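Local coordinates for mutT/nudix family protein (Listeria innocua, PDB 3I9X), which probably acts as a hydrolase of the Nudix family, this chain being the part of the longer protein that contains the Nudix domain, at residues A[45-57]-A[63-75]. Numbering follows the deposited sequence.
Sequences TLHILLIKRSLTN and NMEGGKWAVPGGF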
loop_
_atom_site.group_PDB
_atom_site.type_symbol
_atom_site.label_atom_id
_atom_site.label_comp_id
_atom_site.label_asym_id
_atom_site.label_seq_id
_atom_site.Cartn_x
_atom_site.Cartn_y
_atom_site.Cartn_z
ATOM N N THR A 45 9.405 -21.834 16.663
ATOM C CA THR A 45 9.851 -20.446 16.550
ATOM C C THR A 45 9.687 -19.915 15.107
ATOM O O THR A 45 9.959 -20.616 14.119
ATOM C CB THR A 45 11.327 -20.309 17.052
ATOM O OG1 THR A 45 11.405 -20.804 18.397
ATOM C CG2 THR A 45 11.833 -18.833 17.012
ATOM N N LEU A 46 9.221 -18.678 15.025
ATOM C CA LEU A 46 9.014 -17.984 13.760
ATOM C C LEU A 46 10.375 -17.722 13.168
ATOM O O LEU A 46 11.226 -17.171 13.846
ATOM C CB LEU A 46 8.298 -16.655 14.003
ATOM C CG LEU A 46 7.785 -15.966 12.721
ATOM C CD1 LEU A 46 6.554 -16.727 12.198
ATOM C CD2 LEU A 46 7.442 -14.490 12.963
ATOM N N HIS A 47 10.590 -18.184 11.942
ATOM C CA HIS A 47 11.819 -17.909 11.185
ATOM C C HIS A 47 11.534 -17.105 9.925
ATOM O O HIS A 47 10.447 -17.231 9.330
ATOM C CB HIS A 47 12.486 -19.219 10.750
ATOM C CG HIS A 47 13.171 -19.962 11.851
ATOM N ND1 HIS A 47 12.523 -20.352 13.005
ATOM C CD2 HIS A 47 14.459 -20.380 11.978
ATOM C CE1 HIS A 47 13.381 -20.988 13.787
ATOM N NE2 HIS A 47 14.561 -21.025 13.187
ATOM N N ILE A 48 12.546 -16.356 9.460
ATOM C CA ILE A 48 12.460 -15.573 8.239
ATOM C C ILE A 48 13.604 -15.871 7.260
ATOM O O ILE A 48 14.760 -16.051 7.682
ATOM C CB ILE A 48 12.362 -14.074 8.577
ATOM C CG1 ILE A 48 12.253 -13.257 7.320
ATOM C CG2 ILE A 48 13.572 -13.582 9.445
ATOM C CD1 ILE A 48 11.898 -11.800 7.537
ATOM N N LEU A 49 13.274 -15.964 5.960
ATOM C CA LEU A 49 14.276 -16.067 4.905
ATOM C C LEU A 49 14.816 -14.693 4.475
ATOM O O LEU A 49 14.075 -13.793 4.057
ATOM C CB LEU A 49 13.745 -16.760 3.660
ATOM C CG LEU A 49 14.838 -17.268 2.721
ATOM C CD1 LEU A 49 15.490 -18.579 3.229
ATOM C CD2 LEU A 49 14.321 -17.509 1.255
ATOM N N LEU A 50 16.132 -14.550 4.509
ATOM C CA LEU A 50 16.764 -13.302 4.102
ATOM C C LEU A 50 17.950 -13.577 3.212
ATOM O O LEU A 50 18.530 -14.658 3.267
ATOM C CB LEU A 50 17.201 -12.518 5.306
ATOM C CG LEU A 50 16.156 -12.050 6.285
ATOM C CD1 LEU A 50 16.887 -11.474 7.584
ATOM C CD2 LEU A 50 15.232 -11.038 5.661
ATOM N N ILE A 51 18.274 -12.575 2.393
ATOM C CA ILE A 51 19.252 -12.697 1.347
ATOM C C ILE A 51 20.306 -11.569 1.496
ATOM O O ILE A 51 20.005 -10.357 1.486
ATOM C CB ILE A 51 18.581 -12.615 -0.024
ATOM C CG1 ILE A 51 17.460 -13.685 -0.159
ATOM C CG2 ILE A 51 19.620 -12.747 -1.154
ATOM C CD1 ILE A 51 16.775 -13.669 -1.519
ATOM N N LYS A 52 21.561 -11.966 1.642
ATOM C CA LYS A 52 22.618 -10.943 1.861
ATOM C C LYS A 52 22.923 -10.284 0.534
ATOM O O LYS A 52 23.145 -10.966 -0.454
ATOM C CB LYS A 52 23.844 -11.598 2.428
ATOM C CG LYS A 52 24.985 -10.671 2.861
ATOM C CD LYS A 52 26.193 -11.531 3.205
ATOM C CE LYS A 52 26.681 -11.308 4.623
ATOM N NZ LYS A 52 27.584 -12.422 5.033
ATOM N N ARG A 53 22.894 -8.960 0.497
ATOM C CA ARG A 53 23.306 -8.247 -0.719
ATOM C C ARG A 53 24.797 -8.451 -1.005
ATOM O O ARG A 53 25.622 -8.411 -0.100
ATOM C CB ARG A 53 23.004 -6.769 -0.619
ATOM C CG ARG A 53 21.477 -6.467 -0.650
ATOM C CD ARG A 53 21.226 -4.989 -0.570
ATOM N NE ARG A 53 21.839 -4.256 -1.685
ATOM C CZ ARG A 53 21.347 -4.183 -2.921
ATOM N NH1 ARG A 53 20.204 -4.775 -3.250
ATOM N NH2 ARG A 53 22.002 -3.505 -3.838
ATOM N N SER A 54 25.097 -8.716 -2.260
ATOM C CA SER A 54 26.465 -8.776 -2.749
ATOM C C SER A 54 27.306 -7.566 -2.308
ATOM O O SER A 54 26.801 -6.448 -2.189
ATOM C CB SER A 54 26.470 -8.885 -4.294
ATOM O OG SER A 54 27.805 -8.941 -4.797
ATOM N N LEU A 55 28.591 -7.798 -2.064
ATOM C CA LEU A 55 29.567 -6.680 -1.868
ATOM C C LEU A 55 29.704 -5.765 -3.084
ATOM O O LEU A 55 29.917 -4.557 -2.946
ATOM C CB LEU A 55 30.952 -7.218 -1.439
ATOM C CG LEU A 55 30.990 -7.961 -0.076
ATOM C CD1 LEU A 55 32.352 -8.622 0.164
ATOM C CD2 LEU A 55 30.612 -7.054 1.070
ATOM N N THR A 56 29.530 -6.318 -4.272
ATOM C CA THR A 56 29.661 -5.547 -5.477
ATOM C C THR A 56 28.431 -5.506 -6.362
ATOM O O THR A 56 27.626 -6.435 -6.383
ATOM C CB THR A 56 30.766 -6.112 -6.337
ATOM O OG1 THR A 56 30.614 -7.538 -6.384
ATOM C CG2 THR A 56 32.110 -5.771 -5.723
ATOM N N ASN A 57 28.345 -4.429 -7.129
ATOM C CA ASN A 57 27.354 -4.276 -8.204
ATOM C C ASN A 57 27.830 -5.019 -9.438
ATOM O O ASN A 57 28.804 -5.752 -9.362
ATOM C CB ASN A 57 27.086 -2.796 -8.485
ATOM C CG ASN A 57 28.374 -2.000 -8.959
ATOM O OD1 ASN A 57 29.324 -2.540 -9.581
ATOM N ND2 ASN A 57 28.354 -0.708 -8.684
ATOM N N ASN A 63 28.745 -2.209 -3.823
ATOM C CA ASN A 63 27.284 -2.295 -4.061
ATOM C C ASN A 63 26.586 -1.362 -3.093
ATOM O O ASN A 63 26.959 -1.309 -1.928
ATOM C CB ASN A 63 26.787 -3.756 -3.861
ATOM C CG ASN A 63 25.403 -4.035 -4.536
ATOM O OD1 ASN A 63 24.922 -3.237 -5.307
ATOM N ND2 ASN A 63 24.779 -5.164 -4.201
ATOM N N MET A 64 25.556 -0.660 -3.520
ATOM C CA MET A 64 24.665 -0.009 -2.531
ATOM C C MET A 64 24.157 -1.054 -1.543
ATOM O O MET A 64 23.844 -2.186 -1.908
ATOM C CB MET A 64 23.464 0.708 -3.131
ATOM C CG MET A 64 23.228 2.127 -2.463
ATOM S SD MET A 64 24.222 3.411 -3.396
ATOM C CE MET A 64 23.898 2.934 -5.113
ATOM N N GLU A 65 24.128 -0.648 -0.291
ATOM C CA GLU A 65 23.806 -1.520 0.810
ATOM C C GLU A 65 24.529 -2.870 0.750
ATOM O O GLU A 65 23.984 -3.863 1.206
ATOM C CB GLU A 65 22.279 -1.698 0.858
ATOM C CG GLU A 65 21.517 -0.383 1.101
ATOM C CD GLU A 65 21.735 0.160 2.494
ATOM O OE1 GLU A 65 20.922 -0.074 3.404
ATOM O OE2 GLU A 65 22.762 0.795 2.719
ATOM N N GLY A 66 25.742 -2.908 0.184
ATOM C CA GLY A 66 26.449 -4.160 -0.003
ATOM C C GLY A 66 26.713 -4.897 1.309
ATOM O O GLY A 66 26.954 -4.286 2.362
ATOM N N GLY A 67 26.652 -6.215 1.250
ATOM C CA GLY A 67 26.829 -7.017 2.436
ATOM C C GLY A 67 25.706 -7.001 3.474
ATOM O O GLY A 67 25.851 -7.658 4.506
ATOM N N LYS A 68 24.607 -6.271 3.227
ATOM C CA LYS A 68 23.509 -6.174 4.200
ATOM C C LYS A 68 22.397 -7.148 3.823
ATOM O O LYS A 68 22.191 -7.442 2.653
ATOM C CB LYS A 68 22.959 -4.754 4.278
ATOM C CG LYS A 68 23.971 -3.739 4.864
ATOM C CD LYS A 68 23.379 -2.333 4.836
ATOM C CE LYS A 68 24.239 -1.281 5.526
ATOM N NZ LYS A 68 23.485 0.026 5.677
ATOM N N TRP A 69 21.729 -7.684 4.832
ATOM C CA TRP A 69 20.627 -8.643 4.620
ATOM C C TRP A 69 19.338 -7.941 4.185
ATOM O O TRP A 69 18.969 -6.898 4.717
ATOM C CB TRP A 69 20.414 -9.441 5.915
ATOM C CG TRP A 69 21.552 -10.336 6.244
ATOM C CD1 TRP A 69 22.629 -10.048 7.059
ATOM C CD2 TRP A 69 21.752 -11.674 5.780
ATOM N NE1 TRP A 69 23.477 -11.131 7.116
ATOM C CE2 TRP A 69 22.985 -12.130 6.330
ATOM C CE3 TRP A 69 21.038 -12.521 4.925
ATOM C CZ2 TRP A 69 23.508 -13.391 6.060
ATOM C CZ3 TRP A 69 21.555 -13.794 4.664
ATOM C CH2 TRP A 69 22.776 -14.216 5.253
ATOM N N ALA A 70 18.653 -8.512 3.209
ATOM C CA ALA A 70 17.428 -7.946 2.683
ATOM C C ALA A 70 16.375 -9.050 2.566
ATOM O O ALA A 70 16.726 -10.213 2.328
ATOM C CB ALA A 70 17.662 -7.353 1.286
ATOM N N VAL A 71 15.102 -8.663 2.671
ATOM C CA VAL A 71 14.030 -9.597 2.341
ATOM C C VAL A 71 14.062 -9.880 0.854
ATOM O O VAL A 71 14.476 -9.049 0.073
ATOM C CB VAL A 71 12.632 -9.106 2.798
ATOM C CG1 VAL A 71 12.674 -8.897 4.280
ATOM C CG2 VAL A 71 12.159 -7.828 2.022
ATOM N N PRO A 72 13.623 -11.053 0.456
ATOM C CA PRO A 72 13.364 -11.245 -0.964
ATOM C C PRO A 72 12.361 -10.229 -1.539
ATOM O O PRO A 72 11.459 -9.755 -0.827
ATOM C CB PRO A 72 12.737 -12.622 -1.009
ATOM C CG PRO A 72 13.149 -13.261 0.346
ATOM C CD PRO A 72 13.170 -12.175 1.267
ATOM N N GLY A 73 12.551 -9.904 -2.820
ATOM C CA GLY A 73 11.629 -9.044 -3.550
ATOM C C GLY A 73 12.222 -8.592 -4.862
ATOM O O GLY A 73 13.288 -9.050 -5.263
ATOM N N GLY A 74 11.538 -7.678 -5.531
ATOM C CA GLY A 74 12.012 -7.150 -6.812
ATOM C C GLY A 74 11.165 -5.987 -7.271
ATOM O O GLY A 74 10.134 -5.651 -6.631
ATOM N N PHE A 75 11.592 -5.368 -8.385
ATOM C CA PHE A 75 10.824 -4.293 -9.036
ATOM C C PHE A 75 9.555 -4.801 -9.698
ATOM O O PHE A 75 9.566 -5.882 -10.253
ATOM C CB PHE A 75 11.726 -3.523 -10.008
ATOM C CG PHE A 75 12.766 -2.720 -9.296
ATOM C CD1 PHE A 75 12.451 -1.482 -8.770
ATOM C CD2 PHE A 75 14.028 -3.238 -9.071
ATOM C CE1 PHE A 75 13.393 -0.734 -8.074
ATOM C CE2 PHE A 75 14.978 -2.499 -8.365
ATOM C CZ PHE A 75 14.662 -1.245 -7.886
#
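Ile51 and Ala70 form an antiparallel hydrogen-bonded pair, in which Ile51 N donates to Ala70 O at 2.8 Å and Ala70 N returns the bond to Ile51 O. Backbone hydrogen bonding goes on beyond the paired strands, into the loops: Arg53 N donates to Lys68 O, Gly67 N to Arg53 O and Asn63 N to Leu55 O. Residues Glu65 to Lys68 form a type II turn, whose Gly67 (positive phi) and Lys68 supply two of these bonds.

Side chains lock the loops together. The Arg53 guanidinium grips one acceptor side-on: NE (2.9 Å) and NH2 (3.0 Å) both reach Met64 O from the same face of its carbonyl plane, and that oxygen lies near the guanidinium plane. A bend at chi3 (60°) turns the arginine's planar end to this edge-on grip. Asn63 ND2 donates to Ser54 O at 3.1 Å, the oxygen lying in the plane of the Asn63 side-chain amide.

Nonpolar packing involves strand 43-52, Trp69 and the link Val71-Pro72. Lys52 CB sits over the Trp69 six-membered ring, 3.7 Å from its centroid, a CH-pi contact. Leu50 CD2 touches Val71 CG1 at 3.6 Å, and Ile51 CD1 rests on Pro72. A polar atom, Leu50 O, meets the indole edge.

The contact sets strand 43-52 against the chain entering the Nudix box, whose first glycine Gly74 fits, with helix 82-94 following. Strand 43-52 also pairs with 27-40 and 144-148; Phe147 meets Trp69 edge-to-face, and helix 161-177 packs on Val71.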